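Cytochrome c551 (Achromobacter xylosoxidans, PDB 2ZON) probably shuttles single electrons between redox partners by means of the haem iron it holds, as a small class I c-type cytochrome. Local coordinates at residues D49-T54 / A77-M82; T54-K59 / A70-L75. One frame throughout, in Å; residues are numbered along the deposited sequence.

Both contacts join helix 48-57 to helix 72-85, and both border the haem. Interaction 1 (49-54 with 77-82) lies deep in the chain, while interaction 2 (54-59 with 70-75) takes up the following turn of helix 48-57 and the beginning of helix 72-85; their centres are about 7 Å apart. One continuous apolar seam results. Leu52 CD1 packs on Leu75 CB at 3.8 Å, and Val79 CG2 meets Val55 CG2, also at 3.8 Å. Thr54 belongs to both 49-54 and 54-59. Together the contacts wall one edge of the porphyrin, with Met82 and Val55 lying over its opposite faces.

Interaction 1 (D49-T54 / A77-M82); sequences DALLAT and AAVAYM. With HEM (protoporphyrin IX containing Fe), chain K.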
loop_
_atom_site.group_PDB
_atom_site.type_symbol
_atom_site.label_atom_id
_atom_site.label_comp_id
_atom_site.label_asym_id
_atom_site.label_seq_id
_atom_site.Cartn_x
_atom_site.Cartn_y
_atom_site.Cartn_z
ATOM N N ASP D 49 -38.920 -3.306 -31.448
ATOM C CA ASP D 49 -39.340 -4.699 -31.272
ATOM C C ASP D 49 -38.208 -5.686 -31.585
ATOM O O ASP D 49 -37.992 -6.653 -30.840
ATOM C CB ASP D 49 -40.575 -5.017 -32.122
ATOM C CG ASP D 49 -41.840 -4.364 -31.599
ATOM O OD1 ASP D 49 -41.868 -3.925 -30.428
ATOM O OD2 ASP D 49 -42.819 -4.289 -32.372
ATOM N N ALA D 50 -37.483 -5.432 -32.674
ATOM C CA ALA D 50 -36.370 -6.297 -33.070
ATOM C C ALA D 50 -35.253 -6.280 -32.029
ATOM O O ALA D 50 -34.702 -7.332 -31.686
ATOM C CB ALA D 50 -35.831 -5.888 -34.447
ATOM N N LEU D 51 -34.925 -5.081 -31.544
ATOM C CA LEU D 51 -33.890 -4.916 -30.526
ATOM C C LEU D 51 -34.277 -5.652 -29.239
ATOM O O LEU D 51 -33.458 -6.382 -28.661
ATOM C CB LEU D 51 -33.626 -3.429 -30.239
ATOM C CG LEU D 51 -33.119 -2.566 -31.399
ATOM C CD1 LEU D 51 -32.810 -1.156 -30.896
ATOM C CD2 LEU D 51 -31.903 -3.186 -32.121
ATOM N N LEU D 52 -35.531 -5.484 -28.820
ATOM C CA LEU D 52 -36.041 -6.163 -27.625
ATOM C C LEU D 52 -35.954 -7.686 -27.764
ATOM O O LEU D 52 -35.534 -8.372 -26.828
ATOM C CB LEU D 52 -37.471 -5.715 -27.282
ATOM C CG LEU D 52 -38.147 -6.420 -26.089
ATOM C CD1 LEU D 52 -37.412 -6.140 -24.754
ATOM C CD2 LEU D 52 -39.584 -6.005 -25.980
ATOM N N ALA D 53 -36.315 -8.198 -28.937
ATOM C CA ALA D 53 -36.207 -9.645 -29.226
ATOM C C ALA D 53 -34.774 -10.163 -29.103
ATOM O O ALA D 53 -34.534 -11.260 -28.594
ATOM C CB ALA D 53 -36.778 -9.962 -30.613
ATOM N N THR D 54 -33.822 -9.370 -29.571
ATOM C CA THR D 54 -32.413 -9.713 -29.430
ATOM C C THR D 54 -31.967 -9.750 -27.961
ATOM O O THR D 54 -31.199 -10.636 -27.564
ATOM C CB THR D 54 -31.547 -8.745 -30.252
ATOM O OG1 THR D 54 -31.931 -8.860 -31.632
ATOM C CG2 THR D 54 -30.056 -9.068 -30.107
ATOM N N ALA D 77 -38.415 -0.948 -21.737
ATOM C CA ALA D 77 -38.120 0.388 -21.233
ATOM C C ALA D 77 -36.617 0.692 -21.241
ATOM O O ALA D 77 -36.211 1.827 -21.520
ATOM C CB ALA D 77 -38.707 0.572 -19.828
ATOM N N ALA D 78 -35.797 -0.318 -20.945
ATOM C CA ALA D 78 -34.350 -0.133 -20.956
ATOM C C ALA D 78 -33.845 0.011 -22.391
ATOM O O ALA D 78 -32.984 0.850 -22.658
ATOM C CB ALA D 78 -33.635 -1.290 -20.224
ATOM N N VAL D 79 -34.396 -0.793 -23.305
ATOM C CA VAL D 79 -34.081 -0.654 -24.723
ATOM C C VAL D 79 -34.452 0.768 -25.171
ATOM O O VAL D 79 -33.649 1.428 -25.829
ATOM C CB VAL D 79 -34.720 -1.760 -25.612
ATOM C CG1 VAL D 79 -34.563 -1.424 -27.101
ATOM C CG2 VAL D 79 -34.076 -3.136 -25.308
ATOM N N ALA D 80 -35.626 1.247 -24.762
ATOM C CA ALA D 80 -36.088 2.587 -25.113
ATOM C C ALA D 80 -35.138 3.681 -24.619
ATOM O O ALA D 80 -34.866 4.637 -25.341
ATOM C CB ALA D 80 -37.520 2.818 -24.601
ATOM N N TYR D 81 -34.635 3.536 -23.396
ATOM C CA TYR D 81 -33.674 4.481 -22.830
ATOM C C TYR D 81 -32.387 4.494 -23.672
ATOM O O TYR D 81 -31.797 5.555 -23.942
ATOM C CB TYR D 81 -33.357 4.090 -21.380
ATOM C CG TYR D 81 -32.169 4.820 -20.787
ATOM C CD1 TYR D 81 -32.267 6.156 -20.379
ATOM C CD2 TYR D 81 -30.948 4.165 -20.611
ATOM C CE1 TYR D 81 -31.167 6.821 -19.812
ATOM C CE2 TYR D 81 -29.862 4.817 -20.061
ATOM C CZ TYR D 81 -29.969 6.138 -19.667
ATOM O OH TYR D 81 -28.862 6.755 -19.117
ATOM N N MET D 82 -31.959 3.302 -24.078
ATOM C CA MET D 82 -30.718 3.168 -24.848
ATOM C C MET D 82 -30.858 3.819 -26.229
ATOM O O MET D 82 -29.994 4.614 -26.635
ATOM C CB MET D 82 -30.293 1.701 -24.914
ATOM C CG MET D 82 -29.909 1.179 -23.537
ATOM S SD MET D 82 -29.501 -0.572 -23.531
ATOM C CE MET D 82 -27.886 -0.533 -24.320
HETATM C CHA HEM K . -26.165 -5.646 -28.013
HETATM C CHB HEM K . -29.334 -3.851 -24.873
HETATM C CHC HEM K . -27.019 -6.121 -21.339
HETATM C CHD HEM K . -23.349 -6.914 -24.317
HETATM C C1A HEM K . -27.299 -4.987 -27.534
HETATM C C2A HEM K . -28.321 -4.393 -28.277
HETATM C C3A HEM K . -29.220 -3.888 -27.360
HETATM C C4A HEM K . -28.751 -4.178 -26.089
HETATM C CMA HEM K . -30.531 -3.129 -27.641
HETATM C CAA HEM K . -28.398 -4.323 -29.799
HETATM C CBA HEM K . -28.932 -5.625 -30.360
HETATM C CGA HEM K . -28.109 -6.027 -31.585
HETATM O O1A HEM K . -26.863 -5.952 -31.500
HETATM O O2A HEM K . -28.755 -6.390 -32.578
HETATM C C1B HEM K . -29.074 -4.377 -23.613
HETATM C C2B HEM K . -29.861 -4.265 -22.480
HETATM C C3B HEM K . -29.221 -4.931 -21.456
HETATM C C4B HEM K . -28.012 -5.392 -21.993
HETATM C CMB HEM K . -31.241 -3.562 -22.448
HETATM C CAB HEM K . -29.679 -5.019 -19.999
HETATM C CBB HEM K . -31.104 -5.572 -19.811
HETATM C C1C HEM K . -25.754 -6.528 -21.773
HETATM C C2C HEM K . -24.728 -7.098 -21.021
HETATM C C3C HEM K . -23.656 -7.352 -21.863
HETATM C C4C HEM K . -24.070 -6.901 -23.123
HETATM C CMC HEM K . -24.812 -7.375 -19.512
HETATM C CAC HEM K . -22.304 -7.889 -21.386
HETATM C CBC HEM K . -22.272 -9.271 -20.720
HETATM C C1D HEM K . -23.787 -6.730 -25.628
HETATM C C2D HEM K . -23.111 -7.036 -26.809
HETATM C C3D HEM K . -23.903 -6.681 -27.879
HETATM C C4D HEM K . -25.065 -6.147 -27.324
HETATM C CMD HEM K . -21.712 -7.674 -26.889
HETATM C CAD HEM K . -23.596 -6.857 -29.384
HETATM C CBD HEM K . -23.947 -8.293 -29.806
HETATM C CGD HEM K . -23.154 -8.790 -31.033
HETATM O O1D HEM K . -23.226 -8.101 -32.073
HETATM O O2D HEM K . -22.495 -9.854 -30.911
HETATM N NA HEM K . -27.590 -4.839 -26.229
HETATM N NB HEM K . -27.961 -5.065 -23.289
HETATM N NC HEM K . -25.327 -6.416 -23.041
HETATM N ND HEM K . -24.968 -6.196 -25.976
HETATM FE FE HEM K . -26.461 -5.594 -24.664
#
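In the all-helical cytochrome c fold the C-terminal helix helps enclose the haem, and here Val79 of helix 72-85 drives into helix 48-57 between Leu51 and Leu52. The two helices come close, with the CA atoms of Leu52 and Val79 6.5 Å apart. Val79 holds CG1 trans to its own backbone N (chi1 170°), which sends that methyl to the base of Leu51, 3.8 Å from CB, while CG2 points to the next residue, 4.3 Å from the CA of Leu52. The side chains of Leu51 and Val79 lie at a slant to one another, and the junction is wholly apolar and buried. Phe43 and Gln46 of helix 37-46 also press on Leu51, so three helices converge at this leucine.

Leu51 and Val79 also reach the porphyrin rim, joined there by Ala78. Leu51 CB is 4.1 Å from the haem methyl CMA, and Val79 CG2 and Ala78 CB each come to 4.0 Å of the methyl CMB. One turn on, Met82 packs with Trp40, Tyr16 and His24, the histidine of the CXXCH haem-attachment sequence. The ring of the preceding residue, Tyr81, meets that of Tyr16, their planes at about 50°, which ties helix 72-85 to helix 10-24. Across the pocket Thr54 offers its methyl CG2 to the propionate carbon CBA at 3.6 Å. Met82 bends at chi3 and lies over one haem face, its SD 3.5 Å from the meso carbon CHB.

Interaction 2 (T54-K59 / A70-L75); sequences TVLKGK and ADEATL. With HEM (protoporphyrin IX containing Fe), chain K.
Val55 sets CG1 opposite its backbone N (chi1 170°), sending that methyl to Leu75, and leaves CG2 beside the N to lie over the haem. Here the C-terminal end of helix 48-57 meets the N-terminal end of helix 72-85, at the haem edge of the cytochrome c fold. Val55 CG1 lies 4.1 Å from Leu75 CD2, and Val55 CG2 sits 3.5 Å from the meso carbon CHB, on the porphyrin face opposite Met82. Leu75 is split in the same way, since its CD2 also touches the methyl CBB of the haem's thioether arm at 3.4 Å and its CD1 turns outward to Leu56 CD2 at 3.7 Å. In both leucine–valine and leucine–leucine pairs the side chains meet aslant. At the rim Leu56 lies against the aliphatic part of Glu72, whose carboxylate is salt-bridged to Arg76; Arg65 leans on Leu56 and Leu75 from the loop.

One helix ends here and the other begins. Gly58, with positive phi, ends helix 48-57 just after its N donates to Thr54 O. Asp71 is the N-cap of helix 72-85: its OD1 receives Thr74 N at 2.9 Å, nearly along the C-O axis, and Thr74 OG1 at 2.8 Å from 38° above the carboxylate plane. The two bonds on OD1 help hold the carboxylate's rotation.

Beyond the glycine, Lys59 runs extended beside the propionates: CD passes the oxygens of propionate A, and CE lies between that group and propionate D. A bend at its last torsion (chi4 -78°) carries the ammonium group to propionate D, where NZ donates to haem O1D at 2.9 Å.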
loop_
_atom_site.group_PDB
_atom_site.type_symbol
_atom_site.label_atom_id
_atom_site.label_comp_id
_atom_site.label_asym_id
_atom_site.label_seq_id
_atom_site.Cartn_x
_atom_site.Cartn_y
_atom_site.Cartn_z
ATOM N N THR D 54 -33.822 -9.370 -29.571
ATOM C CA THR D 54 -32.413 -9.713 -29.430
ATOM C C THR D 54 -31.967 -9.750 -27.961
ATOM O O THR D 54 -31.199 -10.636 -27.564
ATOM C CB THR D 54 -31.547 -8.745 -30.252
ATOM O OG1 THR D 54 -31.931 -8.860 -31.632
ATOM C CG2 THR D 54 -30.056 -9.068 -30.107
ATOM N N VAL D 55 -32.445 -8.790 -27.163
ATOM C CA VAL D 55 -32.076 -8.716 -25.739
ATOM C C VAL D 55 -32.604 -9.947 -25.011
ATOM O O VAL D 55 -31.870 -10.600 -24.271
ATOM C CB VAL D 55 -32.577 -7.405 -25.079
ATOM C CG1 VAL D 55 -32.401 -7.431 -23.559
ATOM C CG2 VAL D 55 -31.835 -6.209 -25.676
ATOM N N LEU D 56 -33.868 -10.282 -25.270
ATOM C CA LEU D 56 -34.505 -11.447 -24.653
ATOM C C LEU D 56 -33.760 -12.742 -24.978
ATOM O O LEU D 56 -33.495 -13.561 -24.087
ATOM C CB LEU D 56 -35.955 -11.563 -25.114
ATOM C CG LEU D 56 -36.985 -10.652 -24.464
ATOM C CD1 LEU D 56 -38.321 -10.812 -25.183
ATOM C CD2 LEU D 56 -37.140 -10.988 -22.985
ATOM N N LYS D 57 -33.392 -12.898 -26.247
ATOM C CA LYS D 57 -32.717 -14.107 -26.725
ATOM C C LYS D 57 -31.284 -14.198 -26.228
ATOM O O LYS D 57 -30.820 -15.277 -25.834
ATOM C CB LYS D 57 -32.744 -14.162 -28.260
ATOM C CG LYS D 57 -32.050 -15.379 -28.863
ATOM C CD LYS D 57 -32.398 -15.557 -30.337
ATOM C CE LYS D 57 -32.003 -16.956 -30.852
ATOM N NZ LYS D 57 -30.516 -17.181 -30.863
ATOM N N GLY D 58 -30.596 -13.055 -26.229
ATOM C CA GLY D 58 -29.148 -13.014 -26.034
ATOM C C GLY D 58 -28.515 -13.002 -27.413
ATOM O O GLY D 58 -29.139 -13.448 -28.380
ATOM N N LYS D 59 -27.297 -12.479 -27.511
ATOM C CA LYS D 59 -26.565 -12.407 -28.783
ATOM C C LYS D 59 -25.092 -12.258 -28.458
ATOM O O LYS D 59 -24.708 -11.347 -27.728
ATOM C CB LYS D 59 -27.053 -11.203 -29.614
ATOM C CG LYS D 59 -26.478 -11.062 -31.034
ATOM C CD LYS D 59 -27.059 -9.792 -31.669
ATOM C CE LYS D 59 -26.829 -9.694 -33.162
ATOM N NZ LYS D 59 -25.449 -9.260 -33.458
ATOM N N ALA D 70 -35.355 -9.269 -15.300
ATOM C CA ALA D 70 -36.378 -8.234 -15.518
ATOM C C ALA D 70 -37.485 -8.761 -16.417
ATOM O O ALA D 70 -37.248 -9.626 -17.262
ATOM C CB ALA D 70 -35.751 -7.008 -16.141
ATOM N N ASP D 71 -38.691 -8.229 -16.245
ATOM C CA ASP D 71 -39.766 -8.599 -17.140
ATOM C C ASP D 71 -39.662 -7.904 -18.510
ATOM O O ASP D 71 -38.848 -6.973 -18.709
ATOM C CB ASP D 71 -41.154 -8.486 -16.456
ATOM C CG ASP D 71 -41.630 -7.045 -16.255
ATOM O OD1 ASP D 71 -40.979 -6.106 -16.736
ATOM O OD2 ASP D 71 -42.691 -6.869 -15.602
ATOM N N GLU D 72 -40.448 -8.386 -19.468
ATOM C CA GLU D 72 -40.382 -7.872 -20.827
ATOM C C GLU D 72 -40.633 -6.365 -20.883
ATOM O O GLU D 72 -39.929 -5.649 -21.601
ATOM C CB GLU D 72 -41.352 -8.652 -21.730
ATOM C CG GLU D 72 -41.204 -8.379 -23.216
ATOM C CD GLU D 72 -42.421 -8.868 -23.990
ATOM O OE1 GLU D 72 -42.650 -10.100 -24.007
ATOM O OE2 GLU D 72 -43.169 -8.025 -24.534
ATOM N N ALA D 73 -41.621 -5.872 -20.124
ATOM C CA ALA D 73 -41.912 -4.431 -20.125
ATOM C C ALA D 73 -40.733 -3.589 -19.617
ATOM O O ALA D 73 -40.491 -2.481 -20.117
ATOM C CB ALA D 73 -43.164 -4.132 -19.303
ATOM N N THR D 74 -40.025 -4.098 -18.607
ATOM C CA THR D 74 -38.921 -3.343 -18.032
ATOM C C THR D 74 -37.768 -3.379 -19.038
ATOM O O THR D 74 -37.098 -2.374 -19.258
ATOM C CB THR D 74 -38.482 -3.907 -16.670
ATOM O OG1 THR D 74 -39.592 -3.882 -15.759
ATOM C CG2 THR D 74 -37.329 -3.079 -16.070
ATOM N N LEU D 75 -37.534 -4.554 -19.635
ATOM C CA LEU D 75 -36.521 -4.657 -20.692
ATOM C C LEU D 75 -36.849 -3.738 -21.881
ATOM O O LEU D 75 -35.955 -3.095 -22.431
ATOM C CB LEU D 75 -36.335 -6.112 -21.160
ATOM C CG LEU D 75 -35.706 -7.082 -20.154
ATOM C CD1 LEU D 75 -35.926 -8.539 -20.551
ATOM C CD2 LEU D 75 -34.228 -6.820 -19.985
HETATM C CHA HEM K . -26.165 -5.646 -28.013
HETATM C CHB HEM K . -29.334 -3.851 -24.873
HETATM C CHC HEM K . -27.019 -6.121 -21.339
HETATM C CHD HEM K . -23.349 -6.914 -24.317
HETATM C C1A HEM K . -27.299 -4.987 -27.534
HETATM C C2A HEM K . -28.321 -4.393 -28.277
HETATM C C3A HEM K . -29.220 -3.888 -27.360
HETATM C C4A HEM K . -28.751 -4.178 -26.089
HETATM C CMA HEM K . -30.531 -3.129 -27.641
HETATM C CAA HEM K . -28.398 -4.323 -29.799
HETATM C CBA HEM K . -28.932 -5.625 -30.360
HETATM C CGA HEM K . -28.109 -6.027 -31.585
HETATM O O1A HEM K . -26.863 -5.952 -31.500
HETATM O O2A HEM K . -28.755 -6.390 -32.578
HETATM C C1B HEM K . -29.074 -4.377 -23.613
HETATM C C2B HEM K . -29.861 -4.265 -22.480
HETATM C C3B HEM K . -29.221 -4.931 -21.456
HETATM C C4B HEM K . -28.012 -5.392 -21.993
HETATM C CMB HEM K . -31.241 -3.562 -22.448
HETATM C CAB HEM K . -29.679 -5.019 -19.999
HETATM C CBB HEM K . -31.104 -5.572 -19.811
HETATM C C1C HEM K . -25.754 -6.528 -21.773
HETATM C C2C HEM K . -24.728 -7.098 -21.021
HETATM C C3C HEM K . -23.656 -7.352 -21.863
HETATM C C4C HEM K . -24.070 -6.901 -23.123
HETATM C CMC HEM K . -24.812 -7.375 -19.512
HETATM C CAC HEM K . -22.304 -7.889 -21.386
HETATM C CBC HEM K . -22.272 -9.271 -20.720
HETATM C C1D HEM K . -23.787 -6.730 -25.628
HETATM C C2D HEM K . -23.111 -7.036 -26.809
HETATM C C3D HEM K . -23.903 -6.681 -27.879
HETATM C C4D HEM K . -25.065 -6.147 -27.324
HETATM C CMD HEM K . -21.712 -7.674 -26.889
HETATM C CAD HEM K . -23.596 -6.857 -29.384
HETATM C CBD HEM K . -23.947 -8.293 -29.806
HETATM C CGD HEM K . -23.154 -8.790 -31.033
HETATM O O1D HEM K . -23.226 -8.101 -32.073
HETATM O O2D HEM K . -22.495 -9.854 -30.911
HETATM N NA HEM K . -27.590 -4.839 -26.229
HETATM N NB HEM K . -27.961 -5.065 -23.289
HETATM N NC HEM K . -25.327 -6.416 -23.041
HETATM N ND HEM K . -24.968 -6.196 -25.976
HETATM FE FE HEM K . -26.461 -5.594 -24.664
#